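Local coordinates for chloride intracellular channel Clic (Drosophila melanogaster, PDB 2YV7), which may insert into membranes from a soluble, GST-like state and form chloride channels whose activity depends on pH, at residues Phe165-Gly168 / Cys173-Cys176; Ala142-Leu147 / Tyr191-Glu196. One frame throughout, in Å; residues are numbered along the deposited sequence.

Interaction 1 (Phe165-Gly168 / Cys173-Cys176)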
ATOM      1  N   PHE A 165      10.380   4.311 -11.222  1.00 30.80           N
ATOM      2  CA  PHE A 165      10.055   3.568  -9.977  1.00 31.33           C
ATOM      3  C   PHE A 165      11.300   3.009  -9.282  1.00 29.95           C
ATOM      4  O   PHE A 165      12.421   3.299  -9.688  1.00 29.50           O
ATOM      5  CB  PHE A 165       9.046   2.476 -10.349  1.00 29.36           C
ATOM      6  CG  PHE A 165       7.785   3.022 -10.944  1.00 28.79           C
ATOM      7  CD1 PHE A 165       6.901   3.783 -10.181  1.00 30.96           C
ATOM      8  CD2 PHE A 165       7.483   2.775 -12.305  1.00 32.96           C
ATOM      9  CE1 PHE A 165       5.711   4.272 -10.730  1.00 32.39           C
ATOM     10  CE2 PHE A 165       6.273   3.252 -12.853  1.00 31.33           C
ATOM     11  CZ  PHE A 165       5.410   3.996 -12.067  1.00 29.46           C
ATOM     12  N   LEU A 166      11.138   2.234  -8.210  1.00 25.70           N
ATOM     13  CA  LEU A 166      12.317   1.902  -7.407  1.00 26.42           C
ATOM     14  C   LEU A 166      13.381   1.076  -8.179  1.00 29.91           C
ATOM     15  O   LEU A 166      14.560   1.181  -7.896  1.00 29.92           O
ATOM     16  CB  LEU A 166      11.963   1.083  -6.170  1.00 24.69           C
ATOM     17  CG  LEU A 166      11.317   1.876  -5.050  1.00 24.61           C
ATOM     18  CD1 LEU A 166      10.568   0.977  -4.089  1.00 26.20           C
ATOM     19  CD2 LEU A 166      12.423   2.673  -4.264  1.00 26.41           C
ATOM     20  N   THR A 167      12.968   0.177  -9.048  1.00 26.88           N
ATOM     21  CA  THR A 167      13.946  -0.722  -9.672  1.00 32.41           C
ATOM     22  C   THR A 167      14.026  -0.516 -11.186  1.00 34.11           C
ATOM     23  O   THR A 167      14.711  -1.284 -11.871  1.00 37.22           O
ATOM     24  CB  THR A 167      13.624  -2.212  -9.426  1.00 31.22           C
ATOM     25  OG1 THR A 167      12.395  -2.480 -10.094  1.00 30.86           O
ATOM     26  CG2 THR A 167      13.455  -2.530  -7.908  1.00 27.29           C
ATOM     27  N   GLY A 168      13.344   0.503 -11.692  1.00 30.29           N
ATOM     28  CA  GLY A 168      13.277   0.796 -13.147  1.00 32.36           C
ATOM     29  C   GLY A 168      12.052   1.582 -13.555  1.00 38.83           C
ATOM     30  O   GLY A 168      11.415   2.213 -12.703  1.00 37.36           O
ATOM     31  N   CYS A 173       7.089  -5.219  -7.011  1.00 23.64           N
ATOM     32  CA  CYS A 173       6.613  -5.561  -5.667  1.00 26.08           C
ATOM     33  C   CYS A 173       6.984  -4.504  -4.604  1.00 30.68           C
ATOM     34  O   CYS A 173       6.227  -4.263  -3.635  1.00 26.23           O
ATOM     35  CB  CYS A 173       7.089  -6.958  -5.220  1.00 29.92           C
ATOM     36  SG  CYS A 173       8.879  -7.155  -5.281  1.00 30.50           S
ATOM     37  N   PHE A 174       8.197  -3.958  -4.728  1.00 25.55           N
ATOM     38  CA  PHE A 174       8.715  -3.052  -3.691  1.00 23.45           C
ATOM     39  C   PHE A 174       7.979  -1.731  -3.754  1.00 22.01           C
ATOM     40  O   PHE A 174       7.789  -1.088  -2.721  1.00 22.39           O
ATOM     41  CB  PHE A 174      10.223  -2.807  -3.877  1.00 25.81           C
ATOM     42  CG  PHE A 174      11.065  -4.096  -3.764  1.00 26.04           C
ATOM     43  CD1 PHE A 174      11.076  -4.806  -2.574  1.00 29.05           C
ATOM     44  CD2 PHE A 174      11.845  -4.532  -4.820  1.00 27.83           C
ATOM     45  CE1 PHE A 174      11.863  -6.022  -2.443  1.00 28.66           C
ATOM     46  CE2 PHE A 174      12.588  -5.719  -4.703  1.00 26.38           C
ATOM     47  CZ  PHE A 174      12.612  -6.426  -3.515  1.00 29.38           C
ATOM     48  N   ASP A 175       7.571  -1.319  -4.954  1.00 21.54           N
ATOM     49  CA  ASP A 175       6.748  -0.111  -5.109  1.00 22.70           C
ATOM     50  C   ASP A 175       5.389  -0.277  -4.407  1.00 23.62           C
ATOM     51  O   ASP A 175       4.902   0.625  -3.693  1.00 23.88           O
ATOM     52  CB  ASP A 175       6.588   0.214  -6.575  1.00 25.07           C
ATOM     53  CG  ASP A 175       7.906   0.509  -7.207  1.00 26.64           C
ATOM     54  OD1 ASP A 175       8.568   1.516  -6.756  1.00 23.90           O
ATOM     55  OD2 ASP A 175       8.287  -0.315  -8.048  1.00 24.44           O
ATOM     56  N   CYS A 176       4.773  -1.450  -4.577  1.00 23.20           N
ATOM     57  CA  CYS A 176       3.484  -1.692  -3.946  1.00 21.91           C
ATOM     58  C   CYS A 176       3.604  -1.783  -2.419  1.00 20.69           C
ATOM     59  O   CYS A 176       2.620  -1.563  -1.665  1.00 22.15           O
ATOM     60  CB  CYS A 176       2.864  -2.998  -4.534  1.00 24.63           C
ATOM     61  SG  CYS A 176       2.719  -2.897  -6.316  1.00 26.32           S
TER
HETATM   62  O   HOH W   1      10.263  -0.612  -9.943  1.00 28.49           O
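Asp175 OD1 accepts the backbone N-H of Leu166 through its syn lone pair, with Asp175 OD1 and Leu166 N 3.0 Å apart and an N-H...O angle of 158°, and the same oxygen is hydrogen-bonded to the hydroxyl of Tyr207. Asp175 is the N3 residue of helix 173-193, the place of the conserved N-capping-box aspartate of the GST fold. Its CG sits beside its own backbone N (chi1 -62°), which turns the carboxylate back so that OD2 takes the backbone N-H of Cys172, the N3-side-chain-to-N-cap-backbone bond of such a box. A water completes the grip, donating to Asp175 OD2 at 2.8 Å and accepting from Thr167 N at 3.0 Å. Four partners thus fix both oxygens of this buried group, and the helix start would probably favour its ionised form. The loop itself is closed by Phe165 N to Gly168 O at 2.8 Å. Leu166 lies along the gripped oxygen, its CG 3.3 Å from Asp175 OD1. Apolar residues suit positions 166 and 174 because both pack against Val121 of helix 119-125: Leu166 CD1 rests 3.8 Å from Phe174 CB, while Thr167 CG2 meets the edge of the Phe174 ring at CD2, 4.0 Å away.

Interaction 2 (Ala142-Leu147 / Tyr191-Glu196)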
ATOM      1  N   ALA A 142      12.768  14.254  17.421  1.00 26.98           N
ATOM      2  CA  ALA A 142      13.809  13.285  17.243  1.00 27.42           C
ATOM      3  C   ALA A 142      13.229  12.086  16.489  1.00 30.36           C
ATOM      4  O   ALA A 142      13.877  11.547  15.614  1.00 30.47           O
ATOM      5  CB  ALA A 142      14.380  12.851  18.552  1.00 30.32           C
ATOM      6  N   LYS A 143      11.980  11.724  16.796  1.00 26.79           N
ATOM      7  CA  LYS A 143      11.360  10.569  16.131  1.00 30.28           C
ATOM      8  C   LYS A 143      11.017  10.952  14.659  1.00 26.20           C
ATOM      9  O   LYS A 143      11.164  10.159  13.702  1.00 28.40           O
ATOM     10  CB  LYS A 143      10.105  10.110  16.907  1.00 31.05           C
ATOM     11  CG  LYS A 143      10.398   9.434  18.228  1.00 35.64           C
ATOM     12  CD  LYS A 143      11.130   8.118  18.116  1.00 41.64           C
ATOM     13  CE  LYS A 143      11.605   7.666  19.527  1.00 42.44           C
ATOM     14  NZ  LYS A 143      10.448   7.381  20.434  1.00 46.47           N
ATOM     15  N   ASN A 144      10.620  12.201  14.472  1.00 23.81           N
ATOM     16  CA  ASN A 144      10.288  12.747  13.160  1.00 28.56           C
ATOM     17  C   ASN A 144      11.511  12.659  12.294  1.00 30.85           C
ATOM     18  O   ASN A 144      11.462  12.228  11.132  1.00 30.57           O
ATOM     19  CB  ASN A 144       9.866  14.237  13.214  1.00 26.20           C
ATOM     20  CG  ASN A 144       8.434  14.423  13.661  1.00 32.69           C
ATOM     21  OD1 ASN A 144       7.786  13.482  14.029  1.00 29.10           O
ATOM     22  ND2 ASN A 144       7.935  15.670  13.637  1.00 31.59           N
ATOM     23  N   ASN A 145      12.629  13.090  12.866  1.00 32.96           N
ATOM     24  CA  ASN A 145      13.869  13.151  12.086  1.00 32.93           C
ATOM     25  C   ASN A 145      14.469  11.775  11.780  1.00 31.53           C
ATOM     26  O   ASN A 145      15.190  11.588  10.793  1.00 33.96           O
ATOM     27  CB  ASN A 145      14.818  14.174  12.718  1.00 33.18           C
ATOM     28  CG  ASN A 145      14.439  15.611  12.343  1.00 33.15           C
ATOM     29  OD1 ASN A 145      14.846  16.108  11.280  1.00 38.49           O
ATOM     30  ND2 ASN A 145      13.599  16.261  13.156  1.00 32.97           N
ATOM     31  N   ALA A 146      14.170  10.780  12.622  1.00 27.99           N
ATOM     32  CA  ALA A 146      14.533   9.412  12.275  1.00 25.01           C
ATOM     33  C   ALA A 146      13.760   8.926  11.050  1.00 25.37           C
ATOM     34  O   ALA A 146      14.304   8.237  10.211  1.00 25.98           O
ATOM     35  CB  ALA A 146      14.243   8.507  13.374  1.00 26.04           C
ATOM     36  N   LEU A 147      12.465   9.220  10.995  1.00 24.97           N
ATOM     37  CA  LEU A 147      11.727   8.869   9.754  1.00 21.97           C
ATOM     38  C   LEU A 147      12.284   9.661   8.604  1.00 21.41           C
ATOM     39  O   LEU A 147      12.448   9.144   7.486  1.00 20.95           O
ATOM     40  CB  LEU A 147      10.243   9.207   9.914  1.00 22.28           C
ATOM     41  CG  LEU A 147       9.408   9.023   8.643  1.00 23.73           C
ATOM     42  CD1 LEU A 147       9.324   7.508   8.376  1.00 24.72           C
ATOM     43  CD2 LEU A 147       7.992   9.547   8.835  1.00 27.93           C
ATOM     44  N   TYR A 191      -1.687  14.877  10.005  1.00 21.46           N
ATOM     45  CA  TYR A 191      -2.844  15.034  10.930  1.00 23.59           C
ATOM     46  C   TYR A 191      -2.430  14.974  12.403  1.00 25.30           C
ATOM     47  O   TYR A 191      -2.749  15.858  13.248  1.00 24.73           O
ATOM     48  CB  TYR A 191      -3.877  13.938  10.644  1.00 25.02           C
ATOM     49  CG  TYR A 191      -5.111  14.003  11.524  1.00 24.53           C
ATOM     50  CD1 TYR A 191      -5.148  13.391  12.796  1.00 26.60           C
ATOM     51  CD2 TYR A 191      -6.196  14.744  11.116  1.00 25.97           C
ATOM     52  CE1 TYR A 191      -6.299  13.473  13.627  1.00 27.69           C
ATOM     53  CE2 TYR A 191      -7.325  14.807  11.888  1.00 25.18           C
ATOM     54  CZ  TYR A 191      -7.357  14.201  13.152  1.00 29.08           C
ATOM     55  OH  TYR A 191      -8.487  14.298  13.903  1.00 30.96           O
ATOM     56  N   PHE A 192      -1.680  13.945  12.750  1.00 21.56           N
ATOM     57  CA  PHE A 192      -1.386  13.712  14.172  1.00 21.18           C
ATOM     58  C   PHE A 192      -0.276  14.578  14.707  1.00 26.59           C
ATOM     59  O   PHE A 192      -0.425  15.083  15.835  1.00 25.37           O
ATOM     60  CB  PHE A 192      -1.057  12.228  14.471  1.00 24.70           C
ATOM     61  CG  PHE A 192      -2.269  11.348  14.304  1.00 22.79           C
ATOM     62  CD1 PHE A 192      -3.239  11.294  15.301  1.00 27.52           C
ATOM     63  CD2 PHE A 192      -2.466  10.659  13.142  1.00 25.18           C
ATOM     64  CE1 PHE A 192      -4.389  10.532  15.138  1.00 28.17           C
ATOM     65  CE2 PHE A 192      -3.608   9.914  12.971  1.00 26.08           C
ATOM     66  CZ  PHE A 192      -4.578   9.843  13.969  1.00 28.17           C
ATOM     67  N   VAL A 193       0.815  14.716  13.953  1.00 23.56           N
ATOM     68  CA  VAL A 193       2.021  15.402  14.535  1.00 25.43           C
ATOM     69  C   VAL A 193       2.568  16.499  13.641  1.00 23.65           C
ATOM     70  O   VAL A 193       3.694  16.971  13.856  1.00 26.76           O
ATOM     71  CB  VAL A 193       3.150  14.383  14.974  1.00 24.60           C
ATOM     72  CG1 VAL A 193       2.629  13.517  16.140  1.00 30.22           C
ATOM     73  CG2 VAL A 193       3.612  13.537  13.783  1.00 28.98           C
ATOM     74  N   ASP A 194       1.751  17.014  12.728  1.00 22.07           N
ATOM     75  CA  ASP A 194       2.214  18.060  11.823  1.00 25.55           C
ATOM     76  C   ASP A 194       3.568  17.794  11.160  1.00 25.74           C
ATOM     77  O   ASP A 194       4.438  18.697  11.054  1.00 28.77           O
ATOM     78  CB  ASP A 194       2.287  19.413  12.556  1.00 26.77           C
ATOM     79  CG  ASP A 194       2.313  20.589  11.596  1.00 32.81           C
ATOM     80  OD1 ASP A 194       1.834  20.484  10.391  1.00 30.72           O
ATOM     81  OD2 ASP A 194       2.832  21.641  12.078  1.00 32.75           O
ATOM     82  N   PHE A 195       3.790  16.542  10.786  1.00 21.84           N
ATOM     83  CA  PHE A 195       4.950  16.185   9.982  1.00 27.05           C
ATOM     84  C   PHE A 195       4.652  16.383   8.540  1.00 25.27           C
ATOM     85  O   PHE A 195       3.556  15.997   8.048  1.00 29.51           O
ATOM     86  CB  PHE A 195       5.304  14.692  10.216  1.00 29.49           C
ATOM     87  CG  PHE A 195       6.488  14.240   9.439  1.00 29.75           C
ATOM     88  CD1 PHE A 195       7.783  14.564   9.870  1.00 32.41           C
ATOM     89  CD2 PHE A 195       6.311  13.508   8.267  1.00 26.17           C
ATOM     90  CE1 PHE A 195       8.896  14.111   9.160  1.00 29.63           C
ATOM     91  CE2 PHE A 195       7.378  13.111   7.532  1.00 30.44           C
ATOM     92  CZ  PHE A 195       8.672  13.376   7.941  1.00 28.01           C
ATOM     93  N   GLU A 196       5.625  16.965   7.804  1.00 22.46           N
ATOM     94  CA  GLU A 196       5.543  17.035   6.348  1.00 26.80           C
ATOM     95  C   GLU A 196       6.826  16.604   5.741  1.00 28.40           C
ATOM     96  O   GLU A 196       7.860  16.902   6.294  1.00 29.45           O
ATOM     97  CB  GLU A 196       5.305  18.460   5.846  1.00 35.49           C
ATOM     98  CG  GLU A 196       3.863  18.696   5.512  1.00 49.66           C
ATOM     99  CD  GLU A 196       3.520  20.166   5.500  1.00 49.99           C
ATOM    100  OE1 GLU A 196       4.467  21.012   5.595  1.00 55.67           O
ATOM    101  OE2 GLU A 196       2.311  20.465   5.422  1.00 52.88           O
TER
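The ring of Phe195 and the amide of Asn144 stand 68° apart, the two side chains running alongside one another in opposite senses, with Phe195 CD1 3.8 Å from Asn144 CG. Further along the ring, Phe195 CE1 comes within 3.7 Å of the backbone O of Asn144, which approaches obliquely. Leu147 reaches the far part of the ring, its CD2 lying 3.8 Å from Phe195 CE2, also obliquely. In the all-helical domain of the GST fold, the first turns of helix 141-161 here pack against the turn that follows helix 173-193. At Asp194, with positive phi (47°), the backbone leaves helical geometry and the chain turns; Phe195 CG, anti to the backbone N (chi1 -180°), carries the ring inward to Met135 and Ile185. Val193 CG2 adds a looser touch, 4.2 Å from Asn144 OD1. With an alanine in place of Phe195, a gap would probably open between helix 141-161 and this turn, leaving Leu147 CD2 and the Asn144 amide without the ring they rest against. The buried asparagine gives the ring its flat amide and CB, while ND2 makes a weak hydrogen bond to Glu141 OE1. Shape and dispersion, rather than polar bonds between the two segments, therefore carry the contact.

Both contacts are buried and both use helix 173-193, but at its two ends: interaction 1 fastens the first turn, interaction 2 the exit. Their centres are 24 Å apart and their nearest atoms about 13 Å, so they do not touch. Interaction 1 lies closer to the centre of the chain, 12 Å against 20 Å, and falls within the part of the sequence that interaction 2 brackets. The chemistry follows the place. Near the helix start, a buried carboxylate collects a cap N-H, a loop N-H, a tyrosine hydroxyl and a water that bridges to the loop; where the chain leaves the helix, a phenylalanine turned inward is packed by side chains of helix 141-161.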